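Local coordinates for protein UDP-N-acetylglucosamine pyrophosphorylase (Entamoeba histolytica, PDB 3OC9) that probably catalyses the transfer of a uridylyl group from UTP to N-acetylglucosamine 1-phosphate, giving UDP-N-acetylglucosamine and diphosphate, at residues Lys192-Asn197 against Ser384-Glu388; Tyr24-Glu29 against Leu82-Tyr86; Gln328-Glu332 against Arg356-Tyr361; Leu60-Ile64 against Lys351-Tyr355. One frame throughout, in Å; residues are numbered along the deposited sequence.

Interaction 1: residues Lys192-Asn197 against Ser384-Glu388; sequences KDVDPN and SFEEE
Lys-192 crosses the end of the Phe-385 ring at about a right angle, where the loop between strands 377-379 and 397-399 packs on the start of helix 196-204. Its chain runs extended from CG outward, with CB 3.8 Å from Phe-385 CE1, and ends in a salt bridge of 2.9 Å from Lys-192 NZ to Glu-386 OE2. The ammonium approaches that oxygen from the anti side, close to the carboxylate plane. Phe-385 has CG anti to its backbone N (chi1 173°), which carries the ring out to the turn ahead of the helix. There its CZ comes 3.7 Å from Pro-196 CD, while Asp-195 OD1 and Lys-192 O lie at the ring edge.

Asp-195 is the N-cap: its OD1 accepts from Asn-197 N, from above the carboxylate plane, and through its syn lone pair from Asn-197 ND2 at 3.0 Å. Its OD2 pairs with Lys-212. Asn-197 ND2 also gives a weak bond of 3.1 Å to Glu-386 OE2, and a water donates to Glu-386 OE1 and, weakly, to Asn-197 OD1. Two carboxylates thus share one amide, with Asp-195 OD1 and Glu-386 OE2 4.7 Å apart; Lys-192 and Lys-212 probably offset their mutual repulsion.

Interaction 2: residues Tyr24-Glu29 against Leu82-Tyr86; sequences YYRGLE and LASEY. With SO4 (sulfate ion), chain B.
Chi1 of 174° swings the ring of Tyr-86 away from its own backbone N and lays it across helix 21-32, while Tyr-25, with CG beside the backbone N, brings its ring to meet it. The two rings are near parallel, 24° between planes, but slid so far apart that they barely overlap. Their touching point is Tyr-25 CD1 on Tyr-86 CE1 at 3.6 Å, and the hydroxyl end of Tyr-86 reaches past Tyr-25 CB. Along the CD2 side of the Tyr-86 ring, CD2 rests 4.0 Å from Leu-28 CB, and CE2 comes 3.6 Å from the carbonyl O of Tyr-25.

This is a near-perpendicular helix pair: the short segments of helices 21-32 and 68-87 cross at -95° with their axes 9.3 Å apart. The backbones come closest where Leu-28 faces Ala-83, whose small side chain lets its CB sit 3.6 Å from Leu-28 O. Leu-28 spreads its two methyls against the backbone and CB of Leu-82, CD2 lying 4.1 Å from Leu-82 CB and CD1 beside Leu-82 O. Tyr-24 adds its hydroxyl, set against Leu-82 CD1, and also packs against Pro-196 and Asn-197 of helix 196-204.

Arg-26 takes no part in the helix contact. Its NE pairs with Asp-203, and NH1 donates 2.9 Å to O4 of a sulfate, probably from the crystallisation liquor, lying at the guanidinium edge.

Interaction 3: residues Gln328-Glu332 against Arg356-Tyr361; sequences QRFIE and RLNIYY
Phe-330 turns the edge of its ring toward the face of Tyr-360, an offset edge-to-face pair with planes 82° apart and centroids separated by 5.8 Å. Tyr-360 CB lies in the plane of the Phe-330 ring, 3.8 Å from CE2, so the phenylalanine touches the root of the tyrosine as well as its ring. At the tip, Phe-330 CZ comes 3.5 Å from Arg-356 O, and CE1 leans on Arg-356 CB, whose extended chain then leads away. With CG anti to its backbone N (chi1 176°), Phe-330 projects from helix 329-332 across to helix 347-364.

Ile-331 fills the next position. Its CD1 packs 3.8 Å from Leu-357 CD1 and 4.0 Å from Tyr-360 CE2, while its other branch, CG2, approaches Tyr-361 OH. The two methyls of Leu-357 have different neighbours: CD2 sits 3.7 Å from Ile-331 O, and CD1, besides meeting Ile-331, lies over one face of Tyr-361.

No hydrogen bond crosses between the two segments here. Glu-332 directs its carboxylate to Lys-212 and to the backbone N of Lys-192, and Arg-329 pairs with Glu-221. Polar bonds thus tie segment 328-332 to its other neighbours, while nonpolar and aromatic contacts join it to helix 347-364.

Interaction 4: residues Leu60-Ile64 against Lys351-Tyr355; sequences LPFEI and KRDWY
Phe-62 packs its ring against Trp-354, bringing the loop between strands 59-60 and 66-67 onto helix 347-364. Just before it, Pro-61 is the centre of an inverse gamma turn, Phe-62 N bonding to Leu-60 O.

Among the aromatic contacts, Trp-354 CZ3 stands 3.5 Å above the centre of the Phe-62 ring. The rings meet at a slant, their planes tilted by 35° and their centroids 4.5 Å apart. On the opposite face, toward the rim, lies Leu-60 CB, two residues earlier, so both faces are covered. Trp-354 reaches the phenyl ring because CG is anti to the backbone N (chi1 -176°), which sends the indole from the helix toward the loop.

The aliphatic contact belongs to Lys-351. Its CG sits at the edge of the phenyl ring, in plane, 3.9 Å from Phe-62 CD1, and Lys-351 and Phe-62 run alongside each other, pointing opposite ways.

Polar bonds gather at the lysine's end. Its NZ makes a weak bond of 2.9 Å to Pro-61 O, and Glu-63 OE2 is too distant for direct pairing. Tyr-355 OH is bonded to Glu-378, which also takes the backbone N of Glu-63. A single water joins the groups, donating to Glu-63 OE2 at 2.8 Å and to Tyr-355 OH at 2.9 Å, and weakly accepting from Lys-351 NZ.

How the interactions relate
Interactions 3 and 4 use successive turns of helix 347-364, one receiving the short helix 329-332 and the other the 60-64 loop; interaction 3 is a surface contact, whereas the other three are partly buried. Interaction 1 touches both interactions 2 and 3: Pro-196 packs on Tyr-24 and Leu-28, and Asn-197 on Tyr-24, while Lys-192 N probably bonds to Glu-332. Interaction 4 stays clear of interactions 1 and 2. The chemistry follows the setting. The helix pairs of interactions 2 and 3 have no hydrogen bond across them and rely on aromatic and aliphatic groups, while interactions 1 and 4, which bring in loops, add a lysine and a bridging water to an aromatic ring.

Interaction 1: residues Lys192-Asn197 against Ser384-Glu388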
loop_
_atom_site.group_PDB
_atom_site.type_symbol
_atom_site.label_atom_id
_atom_site.label_comp_id
_atom_site.label_asym_id
_atom_site.label_seq_id
_atom_site.Cartn_x
_atom_site.Cartn_y
_atom_site.Cartn_z
ATOM N N LYS A 192 7.326 3.592 0.096
ATOM C CA LYS A 192 8.309 3.929 1.150
ATOM C C LYS A 192 7.932 3.401 2.574
ATOM O O LYS A 192 8.671 3.608 3.532
ATOM C CB LYS A 192 8.608 5.456 1.181
ATOM C CG LYS A 192 9.445 6.011 -0.020
ATOM C CD LYS A 192 9.634 7.555 0.153
ATOM C CE LYS A 192 10.535 8.182 -0.941
ATOM N NZ LYS A 192 10.720 9.686 -0.691
ATOM N N ASP A 193 6.787 2.726 2.719
ATOM C CA ASP A 193 6.399 2.148 4.030
ATOM C C ASP A 193 6.242 3.258 5.082
ATOM O O ASP A 193 5.517 4.226 4.799
ATOM C CB ASP A 193 7.337 0.971 4.431
ATOM C CG ASP A 193 7.251 -0.212 3.434
ATOM O OD1 ASP A 193 6.135 -0.528 2.971
ATOM O OD2 ASP A 193 8.282 -0.843 3.101
ATOM N N VAL A 194 6.896 3.168 6.250
ATOM C CA VAL A 194 6.764 4.224 7.296
ATOM C C VAL A 194 7.691 5.431 6.960
ATOM O O VAL A 194 8.770 5.607 7.549
ATOM C CB VAL A 194 6.959 3.647 8.761
ATOM C CG1 VAL A 194 6.710 4.726 9.853
ATOM C CG2 VAL A 194 6.037 2.447 9.009
ATOM N N ASP A 195 7.247 6.251 5.996
ATOM C CA ASP A 195 8.059 7.331 5.380
ATOM C C ASP A 195 8.295 8.464 6.403
ATOM O O ASP A 195 7.333 9.129 6.789
ATOM C CB ASP A 195 7.298 7.862 4.128
ATOM C CG ASP A 195 8.012 9.024 3.409
ATOM O OD1 ASP A 195 9.167 9.327 3.758
ATOM O OD2 ASP A 195 7.399 9.655 2.494
ATOM N N PRO A 196 9.563 8.702 6.842
ATOM C CA PRO A 196 9.777 9.770 7.854
ATOM C C PRO A 196 9.269 11.161 7.408
ATOM O O PRO A 196 8.819 11.950 8.269
ATOM C CB PRO A 196 11.312 9.785 8.072
ATOM C CG PRO A 196 11.840 8.576 7.402
ATOM C CD PRO A 196 10.801 7.992 6.479
ATOM N N ASN A 197 9.372 11.462 6.101
ATOM C CA ASN A 197 8.843 12.742 5.535
ATOM C C ASN A 197 7.348 12.919 5.842
ATOM O O ASN A 197 6.889 14.018 6.253
ATOM C CB ASN A 197 9.067 12.819 3.998
ATOM C CG ASN A 197 10.545 12.750 3.600
ATOM O OD1 ASN A 197 11.293 13.717 3.782
ATOM N ND2 ASN A 197 10.965 11.605 3.034
ATOM N N SER A 384 20.005 1.313 1.380
ATOM C CA SER A 384 19.699 2.745 1.183
ATOM C C SER A 384 18.162 2.919 1.117
ATOM O O SER A 384 17.472 2.098 0.514
ATOM C CB SER A 384 20.392 3.296 -0.092
ATOM O OG SER A 384 20.445 4.725 -0.128
ATOM N N PHE A 385 17.652 3.971 1.763
ATOM C CA PHE A 385 16.220 4.329 1.727
ATOM C C PHE A 385 15.931 5.268 0.541
ATOM O O PHE A 385 15.112 4.942 -0.340
ATOM C CB PHE A 385 15.811 4.936 3.089
ATOM C CG PHE A 385 14.392 5.515 3.135
ATOM C CD1 PHE A 385 13.277 4.689 2.987
ATOM C CD2 PHE A 385 14.191 6.882 3.332
ATOM C CE1 PHE A 385 11.960 5.227 3.040
ATOM C CE2 PHE A 385 12.881 7.425 3.386
ATOM C CZ PHE A 385 11.770 6.588 3.226
ATOM N N GLU A 386 16.574 6.437 0.538
ATOM C CA GLU A 386 16.601 7.343 -0.624
ATOM C C GLU A 386 18.055 7.255 -1.153
ATOM O O GLU A 386 18.500 6.136 -1.471
ATOM C CB GLU A 386 16.127 8.764 -0.253
ATOM C CG GLU A 386 14.622 8.777 0.200
ATOM C CD GLU A 386 14.173 9.975 1.046
ATOM O OE1 GLU A 386 15.011 10.644 1.701
ATOM O OE2 GLU A 386 12.938 10.235 1.075
ATOM N N GLU A 387 18.797 8.364 -1.206
ATOM C CA GLU A 387 20.226 8.315 -1.655
ATOM C C GLU A 387 21.278 8.303 -0.522
ATOM O O GLU A 387 22.514 8.262 -0.782
ATOM C CB GLU A 387 20.508 9.446 -2.682
ATOM C CG GLU A 387 20.828 10.841 -2.108
ATOM C CD GLU A 387 19.609 11.648 -1.639
ATOM O OE1 GLU A 387 18.510 11.081 -1.407
ATOM O OE2 GLU A 387 19.762 12.885 -1.505
ATOM N N GLU A 388 20.813 8.312 0.724
ATOM C CA GLU A 388 21.707 8.544 1.883
ATOM C C GLU A 388 22.737 7.435 2.172
ATOM O O GLU A 388 23.749 7.687 2.857
ATOM C CB GLU A 388 20.892 8.917 3.148
ATOM C CG GLU A 388 20.349 7.737 3.988
ATOM C CD GLU A 388 19.338 6.861 3.238
ATOM O OE1 GLU A 388 18.495 7.415 2.493
ATOM O OE2 GLU A 388 19.407 5.618 3.393
HETATM O O HOH W 1 14.252 13.217 2.366
#

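Interaction 2: residues Tyr24-Glu29 against Leu82-Tyr86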
loop_
_atom_site.group_PDB
_atom_site.type_symbol
_atom_site.label_atom_id
_atom_site.label_comp_id
_atom_site.label_asym_id
_atom_site.label_seq_id
_atom_site.Cartn_x
_atom_site.Cartn_y
_atom_site.Cartn_z
ATOM N N TYR A 24 11.375 15.647 7.814
ATOM C CA TYR A 24 12.121 14.365 7.757
ATOM C C TYR A 24 12.726 13.988 9.128
ATOM O O TYR A 24 12.555 12.859 9.607
ATOM C CB TYR A 24 13.211 14.443 6.669
ATOM C CG TYR A 24 14.156 13.250 6.561
ATOM C CD1 TYR A 24 13.820 12.136 5.790
ATOM C CD2 TYR A 24 15.394 13.262 7.194
ATOM C CE1 TYR A 24 14.690 11.035 5.671
ATOM C CE2 TYR A 24 16.271 12.163 7.087
ATOM C CZ TYR A 24 15.907 11.056 6.329
ATOM O OH TYR A 24 16.777 9.980 6.215
ATOM N N TYR A 25 13.441 14.923 9.759
ATOM C CA TYR A 25 14.052 14.642 11.074
ATOM C C TYR A 25 13.058 14.461 12.232
ATOM O O TYR A 25 13.319 13.669 13.147
ATOM C CB TYR A 25 15.180 15.643 11.421
ATOM C CG TYR A 25 16.377 15.490 10.504
ATOM C CD1 TYR A 25 17.140 14.320 10.511
ATOM C CD2 TYR A 25 16.725 16.496 9.600
ATOM C CE1 TYR A 25 18.222 14.160 9.656
ATOM C CE2 TYR A 25 17.813 16.346 8.734
ATOM C CZ TYR A 25 18.549 15.168 8.764
ATOM O OH TYR A 25 19.637 14.995 7.929
ATOM N N ARG A 26 11.919 15.157 12.193
ATOM C CA ARG A 26 10.853 14.909 13.185
ATOM C C ARG A 26 10.273 13.482 13.031
ATOM O O ARG A 26 9.901 12.825 14.027
ATOM C CB ARG A 26 9.749 15.976 13.091
ATOM C CG ARG A 26 8.534 15.796 14.040
ATOM C CD ARG A 26 8.901 15.905 15.521
ATOM N NE ARG A 26 7.710 15.803 16.368
ATOM C CZ ARG A 26 7.726 15.545 17.673
ATOM N NH1 ARG A 26 8.882 15.360 18.307
ATOM N NH2 ARG A 26 6.580 15.465 18.345
ATOM N N GLY A 27 10.201 13.014 11.781
ATOM C CA GLY A 27 9.782 11.629 11.494
ATOM C C GLY A 27 10.739 10.599 12.107
ATOM O O GLY A 27 10.293 9.646 12.753
ATOM N N LEU A 28 12.046 10.783 11.903
ATOM C CA LEU A 28 13.053 9.897 12.521
ATOM C C LEU A 28 12.970 9.906 14.065
ATOM O O LEU A 28 13.120 8.853 14.700
ATOM C CB LEU A 28 14.495 10.233 12.043
ATOM C CG LEU A 28 14.905 9.927 10.584
ATOM C CD1 LEU A 28 16.397 10.246 10.343
ATOM C CD2 LEU A 28 14.607 8.473 10.157
ATOM N N GLU A 29 12.729 11.080 14.657
ATOM C CA GLU A 29 12.539 11.196 16.117
ATOM C C GLU A 29 11.342 10.372 16.622
ATOM O O GLU A 29 11.456 9.616 17.604
ATOM C CB GLU A 29 12.395 12.671 16.540
ATOM C CG GLU A 29 12.117 12.888 18.047
ATOM C CD GLU A 29 13.316 12.578 18.936
ATOM O OE1 GLU A 29 14.462 12.651 18.451
ATOM O OE2 GLU A 29 13.109 12.269 20.129
ATOM N N LEU A 82 18.337 4.097 10.478
ATOM C CA LEU A 82 18.424 5.559 10.320
ATOM C C LEU A 82 17.965 6.331 11.577
ATOM O O LEU A 82 18.624 7.308 12.001
ATOM C CB LEU A 82 17.653 6.024 9.061
ATOM C CG LEU A 82 18.221 5.611 7.689
ATOM C CD1 LEU A 82 17.339 6.112 6.516
ATOM C CD2 LEU A 82 19.658 6.140 7.500
ATOM N N ALA A 83 16.842 5.901 12.158
ATOM C CA ALA A 83 16.337 6.479 13.397
ATOM C C ALA A 83 17.316 6.278 14.571
ATOM O O ALA A 83 17.482 7.187 15.404
ATOM C CB ALA A 83 14.956 5.905 13.743
ATOM N N SER A 84 17.928 5.091 14.639
ATOM C CA SER A 84 18.895 4.777 15.708
ATOM C C SER A 84 20.157 5.639 15.601
ATOM O O SER A 84 20.660 6.134 16.627
ATOM C CB SER A 84 19.245 3.274 15.724
ATOM O OG SER A 84 20.221 2.963 16.727
ATOM N N GLU A 85 20.658 5.830 14.379
ATOM C CA GLU A 85 21.853 6.661 14.146
ATOM C C GLU A 85 21.605 8.147 14.469
ATOM O O GLU A 85 22.507 8.850 14.958
ATOM C CB GLU A 85 22.384 6.483 12.714
ATOM C CG GLU A 85 22.834 5.043 12.394
ATOM C CD GLU A 85 23.378 4.828 10.976
ATOM O OE1 GLU A 85 23.182 5.687 10.094
ATOM O OE2 GLU A 85 24.009 3.768 10.742
ATOM N N TYR A 86 20.380 8.615 14.202
ATOM C CA TYR A 86 19.981 9.996 14.485
ATOM C C TYR A 86 19.835 10.309 15.986
ATOM O O TYR A 86 20.369 11.316 16.471
ATOM C CB TYR A 86 18.676 10.331 13.735
ATOM C CG TYR A 86 18.082 11.696 14.051
ATOM C CD1 TYR A 86 18.711 12.874 13.628
ATOM C CD2 TYR A 86 16.894 11.812 14.781
ATOM C CE1 TYR A 86 18.162 14.130 13.921
ATOM C CE2 TYR A 86 16.339 13.065 15.073
ATOM C CZ TYR A 86 16.980 14.213 14.637
ATOM O OH TYR A 86 16.438 15.449 14.929
HETATM S S SO4 B . 8.251 15.180 21.834
HETATM O O1 SO4 B . 7.844 13.925 21.197
HETATM O O2 SO4 B . 7.158 16.148 21.749
HETATM O O3 SO4 B . 8.575 14.933 23.236
HETATM O O4 SO4 B . 9.431 15.713 21.155
#

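Interaction 3: residues Gln328-Glu332 against Arg356-Tyr361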
loop_
_atom_site.group_PDB
_atom_site.type_symbol
_atom_site.label_atom_id
_atom_site.label_comp_id
_atom_site.label_asym_id
_atom_site.label_seq_id
_atom_site.Cartn_x
_atom_site.Cartn_y
_atom_site.Cartn_z
ATOM N N GLN A 328 5.665 11.924 -6.549
ATOM C CA GLN A 328 6.019 11.747 -7.966
ATOM C C GLN A 328 5.906 10.270 -8.350
ATOM O O GLN A 328 6.347 9.406 -7.593
ATOM C CB GLN A 328 7.454 12.218 -8.213
ATOM C CG GLN A 328 7.660 13.713 -7.985
ATOM C CD GLN A 328 6.699 14.563 -8.809
ATOM O OE1 GLN A 328 6.735 14.535 -10.042
ATOM N NE2 GLN A 328 5.827 15.314 -8.129
ATOM N N ARG A 329 5.327 9.974 -9.521
ATOM C CA ARG A 329 5.176 8.565 -9.944
ATOM C C ARG A 329 6.563 7.919 -10.055
ATOM O O ARG A 329 6.736 6.744 -9.725
ATOM C CB ARG A 329 4.412 8.437 -11.290
ATOM C CG ARG A 329 2.967 9.017 -11.267
ATOM C CD ARG A 329 2.264 8.982 -12.653
ATOM N NE ARG A 329 1.053 9.820 -12.669
ATOM C CZ ARG A 329 -0.188 9.367 -12.767
ATOM N NH1 ARG A 329 -0.433 8.066 -12.887
ATOM N NH2 ARG A 329 -1.201 10.230 -12.763
ATOM N N PHE A 330 7.553 8.692 -10.511
ATOM C CA PHE A 330 8.905 8.148 -10.760
ATOM C C PHE A 330 9.582 7.657 -9.453
ATOM O O PHE A 330 10.431 6.751 -9.457
ATOM C CB PHE A 330 9.742 9.211 -11.515
ATOM C CG PHE A 330 11.178 8.833 -11.746
ATOM C CD1 PHE A 330 11.566 8.209 -12.940
ATOM C CD2 PHE A 330 12.157 9.138 -10.798
ATOM C CE1 PHE A 330 12.898 7.858 -13.169
ATOM C CE2 PHE A 330 13.499 8.786 -11.023
ATOM C CZ PHE A 330 13.868 8.150 -12.210
ATOM N N ILE A 331 9.186 8.267 -8.334
ATOM C CA ILE A 331 9.755 7.968 -7.016
ATOM C C ILE A 331 8.968 6.860 -6.253
ATOM O O ILE A 331 9.581 5.965 -5.642
ATOM C CB ILE A 331 9.807 9.270 -6.126
ATOM C CG1 ILE A 331 10.596 10.412 -6.814
ATOM C CG2 ILE A 331 10.266 8.975 -4.667
ATOM C CD1 ILE A 331 12.137 10.257 -6.820
ATOM N N GLU A 332 7.633 6.919 -6.265
ATOM C CA GLU A 332 6.836 6.036 -5.350
ATOM C C GLU A 332 5.572 5.383 -5.962
ATOM O O GLU A 332 4.631 5.054 -5.217
ATOM C CB GLU A 332 6.524 6.754 -3.995
ATOM C CG GLU A 332 6.269 5.795 -2.782
ATOM C CD GLU A 332 5.853 6.470 -1.450
ATOM O OE1 GLU A 332 5.537 5.717 -0.489
ATOM O OE2 GLU A 332 5.812 7.723 -1.346
ATOM N N ARG A 356 15.608 2.641 -13.075
ATOM C CA ARG A 356 15.734 4.075 -13.385
ATOM C C ARG A 356 15.812 4.936 -12.111
ATOM O O ARG A 356 16.600 5.897 -12.049
ATOM C CB ARG A 356 14.590 4.550 -14.309
ATOM C CG ARG A 356 14.696 4.039 -15.759
ATOM C CD ARG A 356 13.439 4.385 -16.582
ATOM N NE ARG A 356 13.489 3.819 -17.932
ATOM C CZ ARG A 356 12.578 4.035 -18.885
ATOM N NH1 ARG A 356 11.516 4.808 -18.657
ATOM N NH2 ARG A 356 12.725 3.473 -20.077
ATOM N N LEU A 357 15.003 4.591 -11.099
ATOM C CA LEU A 357 15.097 5.254 -9.788
ATOM C C LEU A 357 16.508 5.122 -9.160
ATOM O O LEU A 357 17.065 6.107 -8.627
ATOM C CB LEU A 357 14.013 4.713 -8.828
ATOM C CG LEU A 357 13.966 5.328 -7.424
ATOM C CD1 LEU A 357 13.780 6.857 -7.474
ATOM C CD2 LEU A 357 12.860 4.648 -6.563
ATOM N N ASN A 358 17.083 3.920 -9.217
ATOM C CA ASN A 358 18.381 3.660 -8.595
ATOM C C ASN A 358 19.531 4.457 -9.268
ATOM O O ASN A 358 20.441 4.961 -8.591
ATOM C CB ASN A 358 18.682 2.145 -8.561
ATOM C CG ASN A 358 17.755 1.376 -7.615
ATOM O OD1 ASN A 358 17.168 1.953 -6.698
ATOM N ND2 ASN A 358 17.634 0.070 -7.833
ATOM N N ILE A 359 19.446 4.611 -10.586
ATOM C CA ILE A 359 20.379 5.486 -11.345
ATOM C C ILE A 359 20.278 6.963 -10.905
ATOM O O ILE A 359 21.305 7.622 -10.647
ATOM C CB ILE A 359 20.150 5.354 -12.870
ATOM C CG1 ILE A 359 20.486 3.931 -13.324
ATOM C CG2 ILE A 359 20.970 6.401 -13.649
ATOM C CD1 ILE A 359 20.041 3.618 -14.748
ATOM N N TYR A 360 19.046 7.466 -10.803
ATOM C CA TYR A 360 18.771 8.804 -10.264
ATOM C C TYR A 360 19.398 9.031 -8.873
ATOM O O TYR A 360 20.024 10.077 -8.640
ATOM C CB TYR A 360 17.245 9.096 -10.282
ATOM C CG TYR A 360 16.795 10.347 -9.504
ATOM C CD1 TYR A 360 16.799 11.610 -10.107
ATOM C CD2 TYR A 360 16.357 10.255 -8.175
ATOM C CE1 TYR A 360 16.385 12.750 -9.406
ATOM C CE2 TYR A 360 15.947 11.394 -7.459
ATOM C CZ TYR A 360 15.964 12.634 -8.081
ATOM O OH TYR A 360 15.562 13.772 -7.393
ATOM N N TYR A 361 19.242 8.068 -7.955
ATOM C CA TYR A 361 19.792 8.202 -6.594
ATOM C C TYR A 361 21.350 8.241 -6.607
ATOM O O TYR A 361 21.979 9.047 -5.889
ATOM C CB TYR A 361 19.264 7.090 -5.666
ATOM C CG TYR A 361 17.828 7.305 -5.130
ATOM C CD1 TYR A 361 17.322 8.600 -4.892
ATOM C CD2 TYR A 361 17.009 6.202 -4.820
ATOM C CE1 TYR A 361 15.997 8.793 -4.371
ATOM C CE2 TYR A 361 15.689 6.387 -4.304
ATOM C CZ TYR A 361 15.205 7.683 -4.084
ATOM O OH TYR A 361 13.909 7.877 -3.583
#

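Interaction 4: residues Leu60-Ile64 against Lys351-Tyr355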
loop_
_atom_site.group_PDB
_atom_site.type_symbol
_atom_site.label_atom_id
_atom_site.label_comp_id
_atom_site.label_asym_id
_atom_site.label_seq_id
_atom_site.Cartn_x
_atom_site.Cartn_y
_atom_site.Cartn_z
ATOM N N LEU A 60 9.933 -11.909 -6.927
ATOM C CA LEU A 60 10.261 -11.029 -8.068
ATOM C C LEU A 60 11.521 -11.514 -8.826
ATOM O O LEU A 60 12.560 -11.725 -8.212
ATOM C CB LEU A 60 10.424 -9.586 -7.574
ATOM C CG LEU A 60 9.175 -9.126 -6.789
ATOM C CD1 LEU A 60 9.495 -8.112 -5.681
ATOM C CD2 LEU A 60 8.142 -8.581 -7.751
ATOM N N PRO A 61 11.445 -11.654 -10.171
ATOM C CA PRO A 61 12.623 -12.191 -10.886
ATOM C C PRO A 61 13.746 -11.174 -11.168
ATOM O O PRO A 61 14.104 -10.960 -12.331
ATOM C CB PRO A 61 12.016 -12.729 -12.194
ATOM C CG PRO A 61 10.835 -11.792 -12.453
ATOM C CD PRO A 61 10.288 -11.458 -11.067
ATOM N N PHE A 62 14.316 -10.589 -10.114
ATOM C CA PHE A 62 15.466 -9.701 -10.227
ATOM C C PHE A 62 16.746 -10.546 -10.406
ATOM O O PHE A 62 16.687 -11.792 -10.344
ATOM C CB PHE A 62 15.611 -8.791 -8.992
ATOM C CG PHE A 62 14.416 -7.886 -8.716
ATOM C CD1 PHE A 62 13.689 -7.314 -9.751
ATOM C CD2 PHE A 62 14.057 -7.587 -7.397
ATOM C CE1 PHE A 62 12.597 -6.454 -9.480
ATOM C CE2 PHE A 62 12.963 -6.732 -7.114
ATOM C CZ PHE A 62 12.240 -6.173 -8.172
ATOM N N GLU A 63 17.888 -9.890 -10.606
ATOM C CA GLU A 63 19.182 -10.613 -10.651
ATOM C C GLU A 63 19.446 -11.346 -9.327
ATOM O O GLU A 63 20.033 -12.439 -9.317
ATOM C CB GLU A 63 20.348 -9.685 -11.024
ATOM C CG GLU A 63 20.277 -9.098 -12.465
ATOM C CD GLU A 63 20.326 -10.158 -13.558
ATOM O OE1 GLU A 63 21.146 -11.091 -13.451
ATOM O OE2 GLU A 63 19.536 -10.062 -14.523
ATOM N N ILE A 64 19.021 -10.722 -8.227
ATOM C CA ILE A 64 18.991 -11.359 -6.901
ATOM C C ILE A 64 17.510 -11.483 -6.488
ATOM O O ILE A 64 16.888 -10.496 -6.064
ATOM C CB ILE A 64 19.795 -10.546 -5.837
ATOM C CG1 ILE A 64 21.227 -10.265 -6.309
ATOM C CG2 ILE A 64 19.790 -11.249 -4.474
ATOM C CD1 ILE A 64 22.053 -11.515 -6.627
ATOM N N LYS A 351 10.584 -3.820 -13.021
ATOM C CA LYS A 351 12.049 -3.787 -13.217
ATOM C C LYS A 351 12.594 -2.486 -13.829
ATOM O O LYS A 351 13.529 -1.883 -13.273
ATOM C CB LYS A 351 12.499 -4.967 -14.093
ATOM C CG LYS A 351 13.111 -6.103 -13.360
ATOM C CD LYS A 351 13.779 -7.036 -14.392
ATOM C CE LYS A 351 14.277 -8.296 -13.739
ATOM N NZ LYS A 351 14.533 -9.388 -14.729
ATOM N N ARG A 352 12.005 -2.065 -14.960
ATOM C CA ARG A 352 12.401 -0.832 -15.666
ATOM C C ARG A 352 12.327 0.403 -14.757
ATOM O O ARG A 352 13.250 1.242 -14.765
ATOM C CB ARG A 352 11.542 -0.638 -16.932
ATOM C CG ARG A 352 11.875 0.596 -17.794
ATOM C CD ARG A 352 10.858 0.806 -18.930
ATOM N NE ARG A 352 11.015 -0.182 -19.996
ATOM C CZ ARG A 352 10.167 -1.182 -20.221
ATOM N NH1 ARG A 352 9.085 -1.316 -19.467
ATOM N NH2 ARG A 352 10.397 -2.048 -21.203
ATOM N N ASP A 353 11.242 0.500 -13.972
ATOM C CA ASP A 353 11.008 1.642 -13.073
ATOM C C ASP A 353 12.005 1.639 -11.881
ATOM O O ASP A 353 12.581 2.683 -11.544
ATOM C CB ASP A 353 9.538 1.662 -12.571
ATOM C CG ASP A 353 8.514 2.125 -13.645
ATOM O OD1 ASP A 353 8.884 2.832 -14.605
ATOM O OD2 ASP A 353 7.311 1.801 -13.499
ATOM N N TRP A 354 12.224 0.469 -11.268
ATOM C CA TRP A 354 13.169 0.354 -10.126
ATOM C C TRP A 354 14.629 0.684 -10.554
ATOM O O TRP A 354 15.346 1.424 -9.852
ATOM C CB TRP A 354 13.036 -1.027 -9.437
ATOM C CG TRP A 354 13.901 -1.239 -8.172
ATOM C CD1 TRP A 354 14.036 -0.384 -7.096
ATOM C CD2 TRP A 354 14.692 -2.396 -7.861
ATOM N NE1 TRP A 354 14.886 -0.930 -6.161
ATOM C CE2 TRP A 354 15.309 -2.158 -6.605
ATOM C CE3 TRP A 354 14.962 -3.597 -8.535
ATOM C CZ2 TRP A 354 16.164 -3.084 -6.001
ATOM C CZ3 TRP A 354 15.824 -4.531 -7.926
ATOM C CH2 TRP A 354 16.415 -4.257 -6.674
ATOM N N TYR A 355 15.037 0.175 -11.718
ATOM C CA TYR A 355 16.380 0.444 -12.258
ATOM C C TYR A 355 16.610 1.946 -12.518
ATOM O O TYR A 355 17.676 2.470 -12.185
ATOM C CB TYR A 355 16.656 -0.383 -13.532
ATOM C CG TYR A 355 16.820 -1.893 -13.346
ATOM C CD1 TYR A 355 16.875 -2.476 -12.072
ATOM C CD2 TYR A 355 16.928 -2.746 -14.462
ATOM C CE1 TYR A 355 17.018 -3.874 -11.903
ATOM C CE2 TYR A 355 17.078 -4.146 -14.303
ATOM C CZ TYR A 355 17.123 -4.698 -13.024
ATOM O OH TYR A 355 17.281 -6.076 -12.860
HETATM O O HOH W 2 17.595 -8.042 -14.963
#